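Long-range contact in DnaK Suppressor (PDB 6PTG), which probably binds RNA polymerase and regulates transcription, as DksA-like proteins do: residues 18-26 with 107-115. Sequence-based numbering, arbitrary orientation.
Sequences NFKTRLLEM and RLMAIPYAT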
loop_
_atom_site.group_PDB
_atom_site.type_symbol
_atom_site.label_atom_id
_atom_site.label_comp_id
_atom_site.label_asym_id
_atom_site.label_seq_id
_atom_site.Cartn_x
_atom_site.Cartn_y
_atom_site.Cartn_z
ATOM N N ASN B 18 -16.818 16.919 3.499
ATOM C CA ASN B 18 -18.015 16.097 3.639
ATOM C C ASN B 18 -17.654 14.640 3.921
ATOM O O ASN B 18 -18.308 13.977 4.736
ATOM C CB ASN B 18 -18.872 16.230 2.378
ATOM C CG ASN B 18 -20.321 15.845 2.602
ATOM O OD1 ASN B 18 -20.682 15.283 3.637
ATOM N ND2 ASN B 18 -21.167 16.163 1.628
ATOM N N PHE B 19 -16.625 14.118 3.245
ATOM C CA PHE B 19 -16.129 12.782 3.567
ATOM C C PHE B 19 -15.578 12.732 4.987
ATOM O O PHE B 19 -15.772 11.744 5.708
ATOM C CB PHE B 19 -15.048 12.365 2.574
ATOM C CG PHE B 19 -15.576 11.902 1.258
ATOM C CD1 PHE B 19 -16.416 10.807 1.183
ATOM C CD2 PHE B 19 -15.214 12.545 0.089
ATOM C CE1 PHE B 19 -16.894 10.370 -0.036
ATOM C CE2 PHE B 19 -15.690 12.113 -1.131
ATOM C CZ PHE B 19 -16.530 11.026 -1.192
ATOM N N LYS B 20 -14.851 13.779 5.387
ATOM C CA LYS B 20 -14.360 13.873 6.754
ATOM C C LYS B 20 -15.508 13.846 7.754
ATOM O O LYS B 20 -15.419 13.183 8.795
ATOM C CB LYS B 20 -13.530 15.145 6.918
ATOM C CG LYS B 20 -12.797 15.239 8.243
ATOM C CD LYS B 20 -12.100 16.575 8.382
ATOM C CE LYS B 20 -11.231 16.614 9.623
ATOM N NZ LYS B 20 -10.648 17.967 9.836
ATOM N N THR B 21 -16.594 14.564 7.460
ATOM C CA THR B 21 -17.753 14.536 8.346
ATOM C C THR B 21 -18.372 13.142 8.409
ATOM O O THR B 21 -18.736 12.667 9.491
ATOM C CB THR B 21 -18.791 15.564 7.897
ATOM O OG1 THR B 21 -18.220 16.880 7.937
ATOM C CG2 THR B 21 -19.999 15.519 8.817
ATOM N N ARG B 22 -18.498 12.470 7.260
ATOM C CA ARG B 22 -19.019 11.107 7.262
ATOM C C ARG B 22 -18.121 10.173 8.060
ATOM O O ARG B 22 -18.611 9.343 8.834
ATOM C CB ARG B 22 -19.167 10.589 5.830
ATOM C CG ARG B 22 -20.179 11.323 4.974
ATOM C CD ARG B 22 -20.236 10.722 3.573
ATOM N NE ARG B 22 -20.583 9.305 3.588
ATOM C CZ ARG B 22 -20.517 8.515 2.519
ATOM N NH1 ARG B 22 -20.122 9.010 1.354
ATOM N NH2 ARG B 22 -20.848 7.231 2.606
ATOM N N LEU B 23 -16.802 10.290 7.886
ATOM C CA LEU B 23 -15.882 9.369 8.548
ATOM C C LEU B 23 -15.877 9.561 10.062
ATOM O O LEU B 23 -15.859 8.581 10.814
ATOM C CB LEU B 23 -14.475 9.527 7.972
ATOM C CG LEU B 23 -14.283 8.978 6.557
ATOM C CD1 LEU B 23 -12.966 9.434 5.970
ATOM C CD2 LEU B 23 -14.364 7.460 6.555
ATOM N N LEU B 24 -15.884 10.807 10.534
ATOM C CA LEU B 24 -15.932 11.028 11.975
ATOM C C LEU B 24 -17.232 10.495 12.570
ATOM O O LEU B 24 -17.241 9.970 13.689
ATOM C CB LEU B 24 -15.761 12.516 12.287
ATOM C CG LEU B 24 -14.397 13.133 11.959
ATOM C CD1 LEU B 24 -14.426 14.650 12.072
ATOM C CD2 LEU B 24 -13.324 12.546 12.865
ATOM N N GLU B 25 -18.338 10.612 11.830
ATOM C CA GLU B 25 -19.613 10.071 12.295
ATOM C C GLU B 25 -19.581 8.549 12.387
ATOM O O GLU B 25 -20.158 7.974 13.317
ATOM C CB GLU B 25 -20.749 10.548 11.394
ATOM C CG GLU B 25 -21.503 11.747 11.942
ATOM C CD GLU B 25 -22.231 12.527 10.862
ATOM O OE1 GLU B 25 -22.327 12.021 9.721
ATOM O OE2 GLU B 25 -22.728 13.636 11.164
ATOM N N MET B 26 -18.946 7.874 11.418
ATOM C CA MET B 26 -18.824 6.419 11.502
ATOM C C MET B 26 -17.964 6.003 12.683
ATOM O O MET B 26 -18.289 5.039 13.387
ATOM C CB MET B 26 -18.227 5.841 10.221
ATOM C CG MET B 26 -18.985 6.137 8.952
ATOM S SD MET B 26 -18.334 5.124 7.608
ATOM C CE MET B 26 -18.173 3.539 8.433
ATOM N N ARG B 107 -16.481 4.580 -5.693
ATOM C CA ARG B 107 -15.999 3.758 -4.588
ATOM C C ARG B 107 -15.860 4.579 -3.314
ATOM O O ARG B 107 -16.237 4.121 -2.229
ATOM C CB ARG B 107 -14.667 3.113 -4.975
ATOM C CG ARG B 107 -14.042 2.244 -3.903
ATOM C CD ARG B 107 -12.970 1.352 -4.497
ATOM N NE ARG B 107 -12.001 0.917 -3.492
ATOM C CZ ARG B 107 -12.130 -0.153 -2.717
ATOM N NH1 ARG B 107 -13.199 -0.922 -2.805
ATOM N NH2 ARG B 107 -11.187 -0.452 -1.841
ATOM N N LEU B 108 -15.347 5.806 -3.428
ATOM C CA LEU B 108 -15.259 6.665 -2.255
ATOM C C LEU B 108 -16.647 7.042 -1.743
ATOM O O LEU B 108 -16.871 7.086 -0.529
ATOM C CB LEU B 108 -14.441 7.914 -2.584
ATOM C CG LEU B 108 -12.974 7.696 -2.964
ATOM C CD1 LEU B 108 -12.356 8.965 -3.545
ATOM C CD2 LEU B 108 -12.177 7.203 -1.766
ATOM N N MET B 109 -17.593 7.313 -2.652
ATOM C CA MET B 109 -18.945 7.691 -2.242
ATOM C C MET B 109 -19.660 6.555 -1.521
ATOM O O MET B 109 -20.363 6.785 -0.530
ATOM C CB MET B 109 -19.755 8.149 -3.451
ATOM C CG MET B 109 -21.154 8.634 -3.097
ATOM S SD MET B 109 -21.166 10.072 -2.010
ATOM C CE MET B 109 -20.101 11.194 -2.911
ATOM N N ALA B 110 -19.504 5.325 -2.010
ATOM C CA ALA B 110 -20.118 4.179 -1.354
ATOM C C ALA B 110 -19.330 3.761 -0.119
ATOM O O ALA B 110 -19.919 3.399 0.905
ATOM C CB ALA B 110 -20.240 3.013 -2.342
ATOM N N ILE B 111 -18.003 3.787 -0.207
ATOM C CA ILE B 111 -17.114 3.373 0.876
ATOM C C ILE B 111 -16.182 4.529 1.226
ATOM O O ILE B 111 -15.067 4.602 0.688
ATOM C CB ILE B 111 -16.303 2.127 0.489
ATOM C CG1 ILE B 111 -17.201 1.072 -0.150
ATOM C CG2 ILE B 111 -15.632 1.550 1.709
ATOM C CD1 ILE B 111 -16.489 -0.225 -0.431
ATOM N N PRO B 112 -16.585 5.452 2.107
ATOM C CA PRO B 112 -15.737 6.628 2.371
ATOM C C PRO B 112 -14.410 6.302 3.048
ATOM O O PRO B 112 -13.518 7.158 3.038
ATOM C CB PRO B 112 -16.628 7.508 3.262
ATOM C CG PRO B 112 -17.569 6.546 3.917
ATOM C CD PRO B 112 -17.842 5.500 2.876
ATOM N N TYR B 113 -14.245 5.106 3.625
ATOM C CA TYR B 113 -12.992 4.688 4.248
ATOM C C TYR B 113 -12.106 3.867 3.310
ATOM O O TYR B 113 -11.170 3.206 3.768
ATOM C CB TYR B 113 -13.263 3.913 5.540
ATOM C CG TYR B 113 -14.235 2.763 5.393
ATOM C CD1 TYR B 113 -13.802 1.502 4.992
ATOM C CD2 TYR B 113 -15.587 2.938 5.667
ATOM C CE1 TYR B 113 -14.689 0.451 4.857
ATOM C CE2 TYR B 113 -16.481 1.891 5.536
ATOM C CZ TYR B 113 -16.028 0.650 5.130
ATOM O OH TYR B 113 -16.922 -0.389 5.004
ATOM N N ALA B 114 -12.384 3.892 2.013
ATOM C CA ALA B 114 -11.549 3.189 1.051
ATOM C C ALA B 114 -10.228 3.923 0.903
ATOM O O ALA B 114 -10.205 5.106 0.551
ATOM C CB ALA B 114 -12.260 3.097 -0.296
ATOM N N THR B 115 -9.131 3.236 1.217
ATOM C CA THR B 115 -7.790 3.797 1.107
ATOM C C THR B 115 -6.964 3.148 0.010
ATOM O O THR B 115 -5.832 3.569 -0.226
ATOM C CB THR B 115 -7.059 3.677 2.440
ATOM O OG1 THR B 115 -6.984 2.296 2.809
ATOM C CG2 THR B 115 -7.783 4.458 3.514
#
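A bend at chi3 (58°) in the otherwise extended side chain of Arg22 brings its guanidinium to Met109 O, at the last turn of helix 105-110. The side chain of Met109, with CG anti to its own backbone N (chi1 -177°), turns back at chi2 and chi3 toward helix 13-33, which sets Met109 SD beside Arg22 NH1 (3.7 Å) and Met109 CE near Phe19 CZ (4.0 Å). The guanidinium approaches end-on and gives two hydrogen bonds to the one carbonyl oxygen, the straighter from Arg22 NH1 to Met109 O (2.9 Å, 157° at the hydrogen) and a more bent one from Arg22 NH2 to Met109 O (3.2 Å). The oxygen lies in the guanidinium plane, which fixes the rotation of the group; a planar cation suits this helix end, where the carbonyls probably carry partial negative charge.

Over one face of that plane lies Pro112 CG, 3.6 Å above it and offset toward the rim. Pro112 belongs to the type I beta turn Ile111-Ala114 that follows the short helix, in the part of the chain related to the C4 zinc fingers of DksA/TraR proteins, here without the cysteines for a metal. The contact joins this part to the first of helices 13-33 and 72-89, which probably correspond to the coiled-coil of DksA. Compact and rigid, the proline wedges between Arg22, Phe19 and Leu23. The Phe19 ring lies against the end of the helix, Phe19 CE1 3.3 Å from Leu108 O; its flat bulk also meets the ring of Tyr93. The branched end of Leu23 sits against Pro112 and Tyr113 CB, and it also touches Ala84 and Leu85 of helix 72-89. Met26, unbranched and flexible, brings Met26 CE 3.7 Å from Tyr113 CE2, its sulfur lying at the ring edge in a Met-aromatic contact and 4.0 Å from Pro112 CG.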